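PDB 5EC0: Alp7A from Bacillus subtilis, which binds adenine nucleotide and probably polymerises into actin-like filaments that segregate plasmids in the bacterial cell. Local coordinates for residues L129-L134 with D234-N239; N205-F210 with L223-K228; D319-Y324 with E352-V357. All coordinates share one frame; numbering follows the deposited sequence.

Interaction 1: L129-L134 with D234-N239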
loop_
_atom_site.group_PDB
_atom_site.type_symbol
_atom_site.label_atom_id
_atom_site.label_comp_id
_atom_site.label_asym_id
_atom_site.label_seq_id
_atom_site.Cartn_x
_atom_site.Cartn_y
_atom_site.Cartn_z
ATOM N N LEU A 129 -4.508 -5.028 -7.940
ATOM C CA LEU A 129 -3.887 -4.235 -9.008
ATOM C C LEU A 129 -4.404 -2.794 -9.023
ATOM O O LEU A 129 -5.585 -2.556 -8.779
ATOM C CB LEU A 129 -4.143 -4.867 -10.376
ATOM C CG LEU A 129 -3.334 -6.114 -10.728
ATOM C CD1 LEU A 129 -3.683 -6.542 -12.137
ATOM C CD2 LEU A 129 -1.847 -5.823 -10.589
ATOM N N PRO A 130 -3.525 -1.838 -9.335
ATOM C CA PRO A 130 -3.925 -0.423 -9.441
ATOM C C PRO A 130 -4.839 -0.160 -10.642
ATOM O O PRO A 130 -4.718 -0.810 -11.682
ATOM C CB PRO A 130 -2.588 0.321 -9.594
ATOM C CG PRO A 130 -1.638 -0.695 -10.212
ATOM C CD PRO A 130 -2.101 -2.056 -9.673
ATOM N N ILE A 131 -5.744 0.801 -10.490
ATOM C CA ILE A 131 -6.710 1.112 -11.533
ATOM C C ILE A 131 -6.032 1.594 -12.809
ATOM O O ILE A 131 -6.493 1.290 -13.917
ATOM C CB ILE A 131 -7.752 2.143 -11.020
ATOM C CG1 ILE A 131 -8.609 1.489 -9.938
ATOM C CG2 ILE A 131 -8.660 2.662 -12.151
ATOM C CD1 ILE A 131 -9.491 2.450 -9.193
ATOM N N TRP A 132 -4.918 2.306 -12.680
ATOM C CA TRP A 132 -4.275 2.844 -13.869
ATOM C C TRP A 132 -3.765 1.688 -14.733
ATOM O O TRP A 132 -3.715 1.791 -15.956
ATOM C CB TRP A 132 -3.130 3.805 -13.514
ATOM C CG TRP A 132 -1.927 3.155 -12.853
ATOM C CD1 TRP A 132 -1.622 3.162 -11.517
ATOM C CD2 TRP A 132 -0.867 2.424 -13.501
ATOM N NE1 TRP A 132 -0.446 2.489 -11.298
ATOM C CE2 TRP A 132 0.031 2.023 -12.488
ATOM C CE3 TRP A 132 -0.600 2.078 -14.831
ATOM C CZ2 TRP A 132 1.185 1.282 -12.771
ATOM C CZ3 TRP A 132 0.545 1.332 -15.108
ATOM C CH2 TRP A 132 1.424 0.946 -14.080
ATOM N N LEU A 133 -3.382 0.588 -14.095
ATOM C CA LEU A 133 -2.961 -0.588 -14.845
ATOM C C LEU A 133 -4.162 -1.366 -15.426
ATOM O O LEU A 133 -4.132 -1.769 -16.572
ATOM C CB LEU A 133 -2.105 -1.493 -13.959
ATOM C CG LEU A 133 -1.455 -2.678 -14.664
ATOM C CD1 LEU A 133 -0.810 -2.238 -15.982
ATOM C CD2 LEU A 133 -0.421 -3.289 -13.772
ATOM N N LEU A 134 -5.217 -1.568 -14.638
ATOM C CA LEU A 134 -6.400 -2.293 -15.117
ATOM C C LEU A 134 -7.116 -1.612 -16.290
ATOM O O LEU A 134 -7.575 -2.278 -17.218
ATOM C CB LEU A 134 -7.387 -2.504 -13.967
ATOM C CG LEU A 134 -6.861 -3.491 -12.911
ATOM C CD1 LEU A 134 -7.605 -3.387 -11.590
ATOM C CD2 LEU A 134 -6.896 -4.937 -13.422
ATOM N N ASP A 234 -16.618 2.834 -16.165
ATOM C CA ASP A 234 -16.547 4.292 -16.069
ATOM C C ASP A 234 -16.487 4.779 -14.626
ATOM O O ASP A 234 -16.179 5.949 -14.376
ATOM C CB ASP A 234 -17.745 4.935 -16.771
ATOM C CG ASP A 234 -17.662 4.830 -18.277
ATOM O OD1 ASP A 234 -16.596 5.181 -18.838
ATOM O OD2 ASP A 234 -18.665 4.403 -18.893
ATOM N N SER A 235 -16.777 3.883 -13.683
ATOM C CA SER A 235 -16.791 4.238 -12.266
ATOM C C SER A 235 -15.405 4.145 -11.632
ATOM O O SER A 235 -15.252 4.387 -10.432
ATOM C CB SER A 235 -17.763 3.339 -11.498
ATOM O OG SER A 235 -19.059 3.382 -12.073
ATOM N N PHE A 236 -14.413 3.788 -12.448
ATOM C CA PHE A 236 -13.027 3.633 -12.007
ATOM C C PHE A 236 -12.150 4.630 -12.739
ATOM O O PHE A 236 -12.037 4.552 -13.962
ATOM C CB PHE A 236 -12.473 2.227 -12.307
ATOM C CG PHE A 236 -13.188 1.091 -11.627
ATOM C CD1 PHE A 236 -14.322 0.519 -12.201
ATOM C CD2 PHE A 236 -12.669 0.527 -10.470
ATOM C CE1 PHE A 236 -14.955 -0.557 -11.601
ATOM C CE2 PHE A 236 -13.294 -0.548 -9.852
ATOM C CZ PHE A 236 -14.442 -1.095 -10.421
ATOM N N VAL A 237 -11.494 5.542 -12.025
ATOM C CA VAL A 237 -10.640 6.511 -12.706
ATOM C C VAL A 237 -9.307 6.702 -11.983
ATOM O O VAL A 237 -9.263 6.763 -10.760
ATOM C CB VAL A 237 -11.358 7.872 -12.859
ATOM C CG1 VAL A 237 -10.398 8.940 -13.362
ATOM C CG2 VAL A 237 -12.568 7.749 -13.803
ATOM N N SER A 238 -8.219 6.768 -12.755
ATOM C CA SER A 238 -6.896 7.055 -12.215
ATOM C C SER A 238 -6.316 8.364 -12.772
ATOM O O SER A 238 -6.422 8.626 -13.968
ATOM C CB SER A 238 -5.951 5.894 -12.509
ATOM O OG SER A 238 -4.766 6.003 -11.743
ATOM N N ASN A 239 -5.705 9.179 -11.907
ATOM C CA ASN A 239 -5.037 10.427 -12.333
ATOM C C ASN A 239 -3.529 10.422 -12.120
ATOM O O ASN A 239 -3.054 9.799 -11.173
ATOM C CB ASN A 239 -5.607 11.615 -11.570
ATOM C CG ASN A 239 -7.009 11.953 -11.981
ATOM O OD1 ASN A 239 -7.235 12.540 -13.037
ATOM N ND2 ASN A 239 -7.970 11.592 -11.142
#

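Interaction 2: N205-F210 with L223-K228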
loop_
_atom_site.group_PDB
_atom_site.type_symbol
_atom_site.label_atom_id
_atom_site.label_comp_id
_atom_site.label_asym_id
_atom_site.label_seq_id
_atom_site.Cartn_x
_atom_site.Cartn_y
_atom_site.Cartn_z
ATOM N N ASN A 205 -27.350 5.858 2.247
ATOM C CA ASN A 205 -28.181 6.542 1.262
ATOM C C ASN A 205 -27.451 7.542 0.380
ATOM O O ASN A 205 -28.063 8.463 -0.130
ATOM C CB ASN A 205 -29.326 7.279 1.962
ATOM C CG ASN A 205 -30.165 6.368 2.813
ATOM O OD1 ASN A 205 -30.604 5.308 2.363
ATOM N ND2 ASN A 205 -30.375 6.761 4.060
ATOM N N TYR A 206 -26.148 7.392 0.201
ATOM C CA TYR A 206 -25.437 8.338 -0.642
ATOM C C TYR A 206 -24.485 7.580 -1.553
ATOM O O TYR A 206 -23.795 6.652 -1.114
ATOM C CB TYR A 206 -24.680 9.375 0.208
ATOM C CG TYR A 206 -25.559 10.217 1.125
ATOM C CD1 TYR A 206 -25.933 9.755 2.381
ATOM C CD2 TYR A 206 -26.005 11.478 0.735
ATOM C CE1 TYR A 206 -26.747 10.517 3.220
ATOM C CE2 TYR A 206 -26.812 12.242 1.563
ATOM C CZ TYR A 206 -27.172 11.762 2.807
ATOM O OH TYR A 206 -27.967 12.530 3.636
ATOM N N ASP A 207 -24.471 7.942 -2.830
ATOM C CA ASP A 207 -23.376 7.500 -3.678
ATOM C C ASP A 207 -22.095 8.099 -3.080
ATOM O O ASP A 207 -22.109 9.218 -2.565
ATOM C CB ASP A 207 -23.565 7.937 -5.128
ATOM C CG ASP A 207 -24.794 7.313 -5.780
ATOM O OD1 ASP A 207 -25.300 6.267 -5.306
ATOM O OD2 ASP A 207 -25.247 7.879 -6.793
ATOM N N VAL A 208 -21.004 7.354 -3.133
ATOM C CA VAL A 208 -19.771 7.789 -2.518
ATOM C C VAL A 208 -18.625 7.761 -3.512
ATOM O O VAL A 208 -18.418 6.755 -4.208
ATOM C CB VAL A 208 -19.424 6.905 -1.292
ATOM C CG1 VAL A 208 -17.996 7.159 -0.815
ATOM C CG2 VAL A 208 -20.411 7.176 -0.171
ATOM N N VAL A 209 -17.877 8.861 -3.575
ATOM C CA VAL A 209 -16.638 8.866 -4.332
ATOM C C VAL A 209 -15.442 8.481 -3.445
ATOM O O VAL A 209 -14.988 9.265 -2.587
ATOM C CB VAL A 209 -16.387 10.234 -4.994
ATOM C CG1 VAL A 209 -15.078 10.219 -5.774
ATOM C CG2 VAL A 209 -17.546 10.581 -5.911
ATOM N N PHE A 210 -14.945 7.261 -3.649
ATOM C CA PHE A 210 -13.749 6.789 -2.938
ATOM C C PHE A 210 -12.515 7.406 -3.546
ATOM O O PHE A 210 -12.264 7.205 -4.730
ATOM C CB PHE A 210 -13.633 5.275 -3.005
ATOM C CG PHE A 210 -14.058 4.568 -1.757
ATOM C CD1 PHE A 210 -15.145 5.008 -1.025
ATOM C CD2 PHE A 210 -13.377 3.437 -1.331
ATOM C CE1 PHE A 210 -15.548 4.339 0.131
ATOM C CE2 PHE A 210 -13.755 2.771 -0.177
ATOM C CZ PHE A 210 -14.852 3.221 0.556
ATOM N N LEU A 223 -18.965 4.545 -5.884
ATOM C CA LEU A 223 -19.752 3.480 -5.263
ATOM C C LEU A 223 -21.198 3.907 -5.055
ATOM O O LEU A 223 -21.469 4.860 -4.321
ATOM C CB LEU A 223 -19.153 3.059 -3.917
ATOM C CG LEU A 223 -17.652 2.732 -3.891
ATOM C CD1 LEU A 223 -17.208 2.354 -2.495
ATOM C CD2 LEU A 223 -17.299 1.631 -4.860
ATOM N N PRO A 224 -22.134 3.190 -5.690
ATOM C CA PRO A 224 -23.563 3.450 -5.500
ATOM C C PRO A 224 -23.962 3.261 -4.040
ATOM O O PRO A 224 -23.328 2.470 -3.336
ATOM C CB PRO A 224 -24.241 2.404 -6.401
ATOM C CG PRO A 224 -23.190 1.997 -7.383
ATOM C CD PRO A 224 -21.891 2.082 -6.626
ATOM N N ALA A 225 -24.997 3.986 -3.624
ATOM C CA ALA A 225 -25.500 4.025 -2.251
ATOM C C ALA A 225 -25.386 2.702 -1.490
ATOM O O ALA A 225 -25.799 1.663 -1.977
ATOM C CB ALA A 225 -26.973 4.492 -2.267
ATOM N N GLY A 226 -24.833 2.752 -0.283
ATOM C CA GLY A 226 -24.609 1.536 0.483
ATOM C C GLY A 226 -23.272 0.854 0.194
ATOM O O GLY A 226 -23.098 -0.321 0.492
ATOM N N LEU A 227 -22.336 1.596 -0.389
ATOM C CA LEU A 227 -20.993 1.083 -0.677
ATOM C C LEU A 227 -21.044 -0.209 -1.504
ATOM O O LEU A 227 -20.316 -1.172 -1.239
ATOM C CB LEU A 227 -20.210 0.863 0.625
ATOM C CG LEU A 227 -20.144 2.093 1.546
ATOM C CD1 LEU A 227 -19.458 1.769 2.863
ATOM C CD2 LEU A 227 -19.459 3.287 0.860
ATOM N N LYS A 228 -21.907 -0.196 -2.515
ATOM C CA LYS A 228 -22.144 -1.340 -3.386
ATOM C C LYS A 228 -21.098 -1.355 -4.492
ATOM O O LYS A 228 -20.387 -0.369 -4.666
ATOM C CB LYS A 228 -23.575 -1.276 -3.958
ATOM C CG LYS A 228 -24.647 -1.513 -2.899
ATOM C CD LYS A 228 -26.049 -1.240 -3.403
ATOM C CE LYS A 228 -27.079 -1.484 -2.301
ATOM N NZ LYS A 228 -26.872 -2.820 -1.663
HETATM O O HOH W 1 -22.134 4.177 -1.285
#

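Interaction 3: D319-Y324 with E352-V357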
loop_
_atom_site.group_PDB
_atom_site.type_symbol
_atom_site.label_atom_id
_atom_site.label_comp_id
_atom_site.label_asym_id
_atom_site.label_seq_id
_atom_site.Cartn_x
_atom_site.Cartn_y
_atom_site.Cartn_z
ATOM N N ASP A 319 -29.369 16.850 -8.741
ATOM C CA ASP A 319 -30.431 16.254 -7.936
ATOM C C ASP A 319 -29.843 15.133 -7.069
ATOM O O ASP A 319 -30.565 14.309 -6.502
ATOM C CB ASP A 319 -31.569 15.732 -8.819
ATOM C CG ASP A 319 -31.194 14.480 -9.603
ATOM O OD1 ASP A 319 -30.006 14.308 -9.965
ATOM O OD2 ASP A 319 -32.107 13.667 -9.863
ATOM N N LYS A 320 -28.518 15.114 -6.972
ATOM C CA LYS A 320 -27.845 14.124 -6.156
ATOM C C LYS A 320 -26.834 14.782 -5.242
ATOM O O LYS A 320 -26.179 15.759 -5.611
ATOM C CB LYS A 320 -27.149 13.068 -7.026
ATOM C CG LYS A 320 -28.079 11.994 -7.574
ATOM C CD LYS A 320 -27.340 10.672 -7.762
ATOM C CE LYS A 320 -28.191 9.496 -7.299
ATOM N NZ LYS A 320 -27.728 8.195 -7.863
ATOM N N VAL A 321 -26.730 14.239 -4.037
ATOM C CA VAL A 321 -25.665 14.588 -3.118
ATOM C C VAL A 321 -24.700 13.410 -3.044
ATOM O O VAL A 321 -25.088 12.296 -2.687
ATOM C CB VAL A 321 -26.206 14.929 -1.716
ATOM C CG1 VAL A 321 -25.078 15.354 -0.799
ATOM C CG2 VAL A 321 -27.256 16.032 -1.804
ATOM N N TYR A 322 -23.455 13.655 -3.430
ATOM C CA TYR A 322 -22.388 12.689 -3.232
ATOM C C TYR A 322 -21.717 12.909 -1.884
ATOM O O TYR A 322 -21.682 14.027 -1.371
ATOM C CB TYR A 322 -21.330 12.804 -4.324
ATOM C CG TYR A 322 -21.686 12.241 -5.681
ATOM C CD1 TYR A 322 -22.885 11.574 -5.902
ATOM C CD2 TYR A 322 -20.803 12.378 -6.752
ATOM C CE1 TYR A 322 -23.195 11.068 -7.156
ATOM C CE2 TYR A 322 -21.106 11.880 -7.998
ATOM C CZ TYR A 322 -22.297 11.225 -8.200
ATOM O OH TYR A 322 -22.586 10.726 -9.448
ATOM N N LYS A 323 -21.176 11.842 -1.311
ATOM C CA LYS A 323 -20.214 11.977 -0.222
ATOM C C LYS A 323 -18.841 11.537 -0.713
ATOM O O LYS A 323 -18.726 10.806 -1.699
ATOM C CB LYS A 323 -20.641 11.174 1.009
ATOM C CG LYS A 323 -21.759 11.860 1.791
ATOM C CD LYS A 323 -22.300 11.009 2.937
ATOM C CE LYS A 323 -23.285 11.809 3.771
ATOM N NZ LYS A 323 -23.838 11.011 4.888
ATOM N N TYR A 324 -17.809 12.002 -0.020
ATOM C CA TYR A 324 -16.427 11.759 -0.410
ATOM C C TYR A 324 -15.683 11.108 0.737
ATOM O O TYR A 324 -15.666 11.629 1.864
ATOM C CB TYR A 324 -15.754 13.074 -0.837
ATOM C CG TYR A 324 -16.417 13.662 -2.063
ATOM C CD1 TYR A 324 -17.631 14.335 -1.967
ATOM C CD2 TYR A 324 -15.851 13.507 -3.318
ATOM C CE1 TYR A 324 -18.259 14.836 -3.084
ATOM C CE2 TYR A 324 -16.458 14.011 -4.435
ATOM C CZ TYR A 324 -17.665 14.669 -4.314
ATOM O OH TYR A 324 -18.265 15.165 -5.430
ATOM N N GLU A 352 -18.150 18.643 7.066
ATOM C CA GLU A 352 -18.122 17.628 8.116
ATOM C C GLU A 352 -18.888 16.347 7.757
ATOM O O GLU A 352 -18.410 15.247 8.032
ATOM C CB GLU A 352 -18.668 18.212 9.428
ATOM C CG GLU A 352 -17.575 18.704 10.388
ATOM C CD GLU A 352 -18.113 19.535 11.550
ATOM O OE1 GLU A 352 -19.209 19.213 12.066
ATOM O OE2 GLU A 352 -17.439 20.515 11.943
ATOM N N SER A 353 -20.065 16.470 7.147
ATOM C CA SER A 353 -20.874 15.280 6.896
ATOM C C SER A 353 -20.566 14.617 5.552
ATOM O O SER A 353 -20.779 13.413 5.394
ATOM C CB SER A 353 -22.363 15.616 6.977
ATOM O OG SER A 353 -22.721 16.591 6.014
ATOM N N ASN A 354 -20.050 15.381 4.592
ATOM C CA ASN A 354 -19.865 14.849 3.235
ATOM C C ASN A 354 -18.421 14.636 2.798
ATOM O O ASN A 354 -18.183 14.004 1.771
ATOM C CB ASN A 354 -20.543 15.758 2.207
ATOM C CG ASN A 354 -22.051 15.776 2.349
ATOM O OD1 ASN A 354 -22.608 15.168 3.266
ATOM N ND2 ASN A 354 -22.719 16.481 1.445
ATOM N N HIS A 355 -17.452 15.174 3.538
ATOM C CA HIS A 355 -16.068 14.964 3.150
ATOM C C HIS A 355 -15.315 14.309 4.298
ATOM O O HIS A 355 -14.845 14.976 5.218
ATOM C CB HIS A 355 -15.435 16.286 2.693
ATOM C CG HIS A 355 -16.055 16.838 1.437
ATOM N ND1 HIS A 355 -15.563 16.559 0.176
ATOM C CD2 HIS A 355 -17.138 17.633 1.251
ATOM C CE1 HIS A 355 -16.312 17.170 -0.731
ATOM N NE2 HIS A 355 -17.271 17.827 -0.103
ATOM N N ILE A 356 -15.244 12.977 4.226
ATOM C CA ILE A 356 -14.728 12.125 5.297
ATOM C C ILE A 356 -13.340 11.556 4.971
ATOM O O ILE A 356 -13.121 10.973 3.910
ATOM C CB ILE A 356 -15.684 10.927 5.590
ATOM C CG1 ILE A 356 -17.157 11.368 5.633
ATOM C CG2 ILE A 356 -15.266 10.200 6.858
ATOM C CD1 ILE A 356 -17.501 12.313 6.773
ATOM N N VAL A 357 -12.396 11.750 5.881
ATOM C CA VAL A 357 -11.095 11.122 5.752
ATOM C C VAL A 357 -11.176 9.829 6.546
ATOM O O VAL A 357 -11.547 9.849 7.721
ATOM C CB VAL A 357 -9.945 12.025 6.271
ATOM C CG1 VAL A 357 -8.576 11.313 6.119
ATOM C CG2 VAL A 357 -9.952 13.381 5.545
HETATM O O HOH W 2 -21.562 11.364 6.856
#

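Interaction 1: L129-L134 with D234-N239
Ile131 sets one branch against CB of Phe236 and the other at the edge of its ring, while its neighbour Trp132 touches Ser238 through CB. From CB of Ile131 the first branch, CG2, lies anti to the backbone N and points at the strand: it meets CB of Phe236 at 3.8 Å and also reaches the backbone N of Val237 and CB of Ser238. The other branch leaves beside the backbone N (chi1 -67°) and runs extended through CG1. Its tip, CD1, ends in the plane of the Phe236 ring, at the edge, 3.9 Å from CD2, and the two side chains cross at about a right angle. No hydrogen bond links the two segments; their contact, 206 Å² in all, is van der Waals packing. It bridges the two halves of the actin-like fold: helix 131-134 follows strand 119-129 of one sheet, and strand 236-239 is an outermost strand of the five-stranded sheet of the other. Ile131 also rests on Asp219 and Val221 of strand 218-223, and the Phe236 ring meets Phe140 edge-to-face. At the far end, Trp132 CB sits 3.3 Å from OG of Ser238, a hydroxyl satisfied by its hydrogen bond to OD1 of Asp219. The indole leads away from the strand (chi1 68°, CG between the backbone N and the carbonyl carbon), and CG of Pro130 covers the rim of one face, 3.4 Å above the ring plane. That turn brings the Trp132 side chain to about 5 Å from that of Asn12, which binds ADP, and to about 8 Å from the nucleotide itself.

Interaction 2: N205-F210 with L223-K228
Val208 and Leu223 form a hydrogen-bonded antiparallel pair: Val208 N donates to Leu223 O and Leu223 N to Val208 O, both at 2.8 Å, nearly straight and in the carbonyl planes. Further along, OD1 of Asp207 takes the N-H of Ala225 at 2.9 Å through its anti lone pair, a more bent bond (142°), while CA of Ala225 sits 3.3 Å from Tyr206 O as a CA-H...O contact. On the side of the sheet carrying Val208 and Leu223, CG of Leu223 lies anti to the carbonyl carbon (chi1 -50°), which carries CD1 over the centre of the Phe210 ring, 3.7 Å from its centroid and 13° off the normal, a CH-pi contact. Leu227 CD2 completes this apolar patch, meeting Val208 CG2 and Phe210 CE1, each at 4.1 Å. The pair lies at the open end of the beta hairpin made by strands 207-213 and 218-223, whose turn contributes Gly214, Gly215 and Gly216 to the ADP pocket. Replacing Asp207 with an alanine would probably leave the Ala225 N-H without its acceptor and Lys320 without the carboxylate that OD2 offers it in a salt bridge. Where the chain turns away from the hairpin, water 1 accepts the N-H of Leu227 at 2.7 Å and lies close to the carbonyls of Tyr206 and Leu223. In the outer shell, Arg185 and Lys189 bind Leu227 O, and Ile188 of helix 185-189 packs on Leu227 and Phe210.

Interaction 3: D319-Y324 with E352-V357
Tyr324 and His355 lie side by side and point the same way, their ring planes only 8° apart but slid so that they barely overlap, with centroids 4.8 Å apart. The closest atoms are Tyr324 CD1 and His355 CE1, 3.4 Å apart. Both side chains leave the backbone anti to the carbonyl carbon (chi1 -63° and -65°), which keeps them alongside one another. A hydrogen bond between ND1 and Tyr326 OH helps fix the rotation of the imidazole, and the ring of Tyr346, nearly parallel to it, also meets it. Lys323 is turned differently: its extended chain crosses the Asn354 side chain at about a right angle, with CG 3.8 Å from Asn354 CA and CE 3.4 Å from Ser353 O. Beyond CE, NZ gives a hydrogen bond to water 2, which donates to Ser353 O at 2.6 Å, and NZ is held also by Gln202 O and by a cation-pi contact with Tyr206. Val321 packs against the Asn354 side chain. Beneath the side chains, the backbone of Tyr324 straddles His355: its N donates to Asn354 O at 2.7 Å and its O accepts from Ile356 N at 2.8 Å. This is parallel strand pairing, formed where helix 348-354 runs directly into strand 355-357, the outermost parallel strand reached from strand 322-327 by a helical beta-alpha-beta crossover, as in the C-terminal domain of actin-like proteins.

All three interactions meet one five-stranded sheet, in order 236-239, 218-223, 207-213, 322-327, 355-357: interaction 1 at one outermost strand, interaction 3 at the other, interaction 2 between. Interactions 2 and 3 touch, their centres about 10 Å apart, through the salt bridge from Lys320 NZ to Asp207 OD2 at 2.7 Å and a probable hydrogen bond from Val209 N to Lys323 O at 2.8 Å. Interaction 1 does not touch them; its centre lies about 17 Å from that of interaction 2 and about 21 Å from that of interaction 3. Of interactions 1 and 2 it is the closer to the nucleotide: the Trp132 side chain is about 8 Å from ADP, that of Phe210 about 13 Å.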